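Local coordinates for protein NOV homolog (PDB 5NB8) that acts as a secreted matricellular signalling protein, binding integrins and membrane receptors such as NOTCH1 to regulate cell proliferation, adhesion, migration, differentiation and survival, at residues M1-D9 against T28-C36. Residues are numbered along the deposited sequence; the frame is centred on the assembly and turned at random.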
loop_
_atom_site.group_PDB
_atom_site.type_symbol
_atom_site.label_atom_id
_atom_site.label_comp_id
_atom_site.label_asym_id
_atom_site.label_seq_id
_atom_site.Cartn_x
_atom_site.Cartn_y
_atom_site.Cartn_z
ATOM N N MET A 1 -17.739 -3.739 -17.963
ATOM C CA MET A 1 -17.544 -3.775 -19.410
ATOM C C MET A 1 -16.106 -3.396 -19.774
ATOM O O MET A 1 -15.393 -2.765 -18.987
ATOM C CB MET A 1 -18.535 -2.838 -20.112
ATOM C CG MET A 1 -18.819 -3.189 -21.569
ATOM S SD MET A 1 -19.943 -2.023 -22.366
ATOM C CE MET A 1 -21.348 -2.073 -21.252
ATOM N N GLU A 2 -15.692 -3.780 -20.979
ATOM C CA GLU A 2 -14.335 -3.524 -21.439
ATOM C C GLU A 2 -14.157 -2.054 -21.797
ATOM O O GLU A 2 -14.986 -1.471 -22.503
ATOM C CB GLU A 2 -14.013 -4.404 -22.642
ATOM C CG GLU A 2 -14.117 -5.885 -22.344
ATOM C CD GLU A 2 -14.049 -6.731 -23.590
ATOM O OE1 GLU A 2 -14.908 -6.547 -24.483
ATOM O OE2 GLU A 2 -13.126 -7.570 -23.681
ATOM N N GLY A 3 -13.067 -1.460 -21.311
ATOM C CA GLY A 3 -12.756 -0.071 -21.574
ATOM C C GLY A 3 -13.375 0.926 -20.618
ATOM O O GLY A 3 -13.155 2.133 -20.784
ATOM N N ASP A 4 -14.143 0.466 -19.637
ATOM C CA ASP A 4 -14.758 1.357 -18.663
ATOM C C ASP A 4 -13.705 2.065 -17.816
ATOM O O ASP A 4 -12.633 1.524 -17.541
ATOM C CB ASP A 4 -15.687 0.570 -17.744
ATOM C CG ASP A 4 -17.036 0.309 -18.370
ATOM O OD1 ASP A 4 -17.316 0.917 -19.419
ATOM O OD2 ASP A 4 -17.807 -0.488 -17.814
ATOM N N ASN A 5 -14.031 3.289 -17.405
ATOM C CA ASN A 5 -13.279 4.025 -16.394
ATOM C C ASN A 5 -13.667 3.532 -14.999
ATOM O O ASN A 5 -14.597 2.742 -14.828
ATOM C CB ASN A 5 -13.542 5.522 -16.532
ATOM C CG ASN A 5 -13.219 6.051 -17.930
ATOM O OD1 ASN A 5 -12.297 5.584 -18.594
ATOM N ND2 ASN A 5 -13.991 7.025 -18.376
ATOM N N CYS A 6 -12.938 4.009 -13.989
ATOM C CA CYS A 6 -13.143 3.648 -12.594
ATOM C C CYS A 6 -13.311 4.902 -11.749
ATOM O O CYS A 6 -12.787 5.965 -12.075
ATOM C CB CYS A 6 -11.964 2.858 -12.014
ATOM S SG CYS A 6 -11.315 1.476 -12.961
ATOM N N VAL A 7 -14.016 4.760 -10.629
ATOM C CA VAL A 7 -14.136 5.830 -9.649
ATOM C C VAL A 7 -13.531 5.339 -8.343
ATOM O O VAL A 7 -13.879 4.256 -7.856
ATOM C CB VAL A 7 -15.596 6.261 -9.453
ATOM C CG1 VAL A 7 -15.646 7.503 -8.624
ATOM C CG2 VAL A 7 -16.290 6.484 -10.829
ATOM N N PHE A 8 -12.610 6.118 -7.793
ATOM C CA PHE A 8 -12.024 5.782 -6.503
ATOM C C PHE A 8 -12.001 7.037 -5.658
ATOM O O PHE A 8 -11.431 8.044 -6.081
ATOM C CB PHE A 8 -10.603 5.224 -6.639
ATOM C CG PHE A 8 -9.931 4.992 -5.316
ATOM C CD1 PHE A 8 -10.268 3.889 -4.543
ATOM C CD2 PHE A 8 -8.992 5.892 -4.831
ATOM C CE1 PHE A 8 -9.671 3.685 -3.314
ATOM C CE2 PHE A 8 -8.393 5.691 -3.614
ATOM C CZ PHE A 8 -8.735 4.584 -2.848
ATOM N N ASP A 9 -12.611 6.965 -4.469
ATOM C CA ASP A 9 -12.583 8.054 -3.494
ATOM C C ASP A 9 -12.986 9.375 -4.144
ATOM O O ASP A 9 -12.388 10.434 -3.904
ATOM C CB ASP A 9 -11.199 8.151 -2.835
ATOM C CG ASP A 9 -11.190 9.059 -1.617
ATOM O OD1 ASP A 9 -12.251 9.250 -0.997
ATOM O OD2 ASP A 9 -10.116 9.604 -1.303
ATOM N N THR A 28 -4.069 0.589 -10.306
ATOM C CA THR A 28 -4.375 0.643 -11.732
ATOM C C THR A 28 -5.865 0.416 -11.932
ATOM O O THR A 28 -6.450 -0.485 -11.328
ATOM C CB THR A 28 -3.578 -0.411 -12.510
ATOM O OG1 THR A 28 -2.178 -0.169 -12.321
ATOM C CG2 THR A 28 -3.912 -0.369 -14.035
ATOM N N CYS A 29 -6.472 1.235 -12.781
ATOM C CA CYS A 29 -7.849 1.044 -13.202
ATOM C C CYS A 29 -7.857 0.137 -14.428
ATOM O O CYS A 29 -7.169 0.423 -15.414
ATOM C CB CYS A 29 -8.485 2.391 -13.518
ATOM S SG CYS A 29 -10.071 2.274 -14.357
ATOM N N ARG A 30 -8.620 -0.955 -14.369
ATOM C CA ARG A 30 -8.703 -1.920 -15.471
ATOM C C ARG A 30 -10.175 -2.229 -15.718
ATOM O O ARG A 30 -10.779 -2.990 -14.958
ATOM C CB ARG A 30 -7.944 -3.217 -15.171
ATOM C CG ARG A 30 -6.480 -3.082 -14.748
ATOM C CD ARG A 30 -5.808 -4.453 -14.619
ATOM N NE ARG A 30 -4.464 -4.338 -14.055
ATOM C CZ ARG A 30 -4.209 -4.245 -12.751
ATOM N NH1 ARG A 30 -2.959 -4.133 -12.320
ATOM N NH2 ARG A 30 -5.206 -4.266 -11.878
ATOM N N ASP A 31 -10.739 -1.645 -16.778
ATOM C CA ASP A 31 -12.095 -1.956 -17.216
ATOM C C ASP A 31 -13.100 -1.811 -16.076
ATOM O O ASP A 31 -13.929 -2.692 -15.836
ATOM C CB ASP A 31 -12.148 -3.359 -17.823
ATOM C CG ASP A 31 -11.145 -3.535 -18.951
ATOM O OD1 ASP A 31 -11.246 -2.804 -19.959
ATOM O OD2 ASP A 31 -10.230 -4.372 -18.818
ATOM N N GLY A 32 -13.007 -0.701 -15.346
ATOM C CA GLY A 32 -13.967 -0.395 -14.310
ATOM C C GLY A 32 -13.617 -0.908 -12.930
ATOM O O GLY A 32 -14.358 -0.631 -11.982
ATOM N N GLN A 33 -12.530 -1.654 -12.779
ATOM C CA GLN A 33 -12.156 -2.196 -11.476
ATOM C C GLN A 33 -10.740 -1.767 -11.119
ATOM O O GLN A 33 -9.833 -1.876 -11.949
ATOM C CB GLN A 33 -12.268 -3.717 -11.472
ATOM C CG GLN A 33 -11.838 -4.347 -10.153
ATOM C CD GLN A 33 -12.216 -5.810 -10.112
ATOM O OE1 GLN A 33 -11.969 -6.545 -11.067
ATOM N NE2 GLN A 33 -12.853 -6.228 -9.033
ATOM N N ILE A 34 -10.550 -1.277 -9.888
ATOM C CA ILE A 34 -9.243 -0.854 -9.391
ATOM C C ILE A 34 -8.548 -2.025 -8.718
ATOM O O ILE A 34 -9.121 -2.670 -7.830
ATOM C CB ILE A 34 -9.353 0.299 -8.380
ATOM C CG1 ILE A 34 -9.991 1.543 -8.994
ATOM C CG2 ILE A 34 -7.937 0.610 -7.814
ATOM C CD1 ILE A 34 -9.093 2.284 -9.928
ATOM N N GLY A 35 -7.291 -2.254 -9.081
ATOM C CA GLY A 35 -6.409 -3.119 -8.317
ATOM C C GLY A 35 -5.192 -2.318 -7.894
ATOM O O GLY A 35 -4.787 -1.381 -8.582
ATOM N N CYS A 36 -4.602 -2.702 -6.756
ATOM C CA CYS A 36 -3.472 -1.998 -6.159
ATOM C C CYS A 36 -2.438 -2.980 -5.617
ATOM O O CYS A 36 -2.775 -4.071 -5.144
ATOM C CB CYS A 36 -3.916 -1.087 -5.008
ATOM S SG CYS A 36 -5.257 0.070 -5.333
HETATM O O HOH W 1 -14.046 1.432 -10.158
#
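A disulfide between C6 and C29 joins strand 6-8 covalently to the hairpin of strands 25-30 and 33-38, SG to SG 2.0 Å with a near-perpendicular twist (chi3 87°). C29 turns its SG anti to the backbone N (chi1 169°), toward the incoming C6.

The delta-methyl CD1 of I34 lies 3.6 Å from CB of C6, and CG1 of I34 more loosely approaches CB of F8; an isoleucine suits this flank because CG1 and CD1 both pack on CB of C6.

Polar contacts gather at the hairpin tip. OD1 of D31 accepts a hydrogen bond from the backbone N of G3 at 2.6 Å, nearly straight (172°) and on the anti side of the carboxylate, tying the type II turn M1-D4 to the hairpin. An alanine here would lack that acceptor and is likely to leave N-H of G3 without its mate. G32, in the type I' turn R30-Q33, sets its CA 3.2 Å from O of N5 in a CA-H...O contact; glycine suits its positive phi, where a CB would press on O of D31. A water bridges N of V7, weakly, and O of G32.

Such disulfide cross-linking of small antiparallel sheets is characteristic of the von Willebrand factor C domain, here in its N-terminal, fibronectin type I-like half.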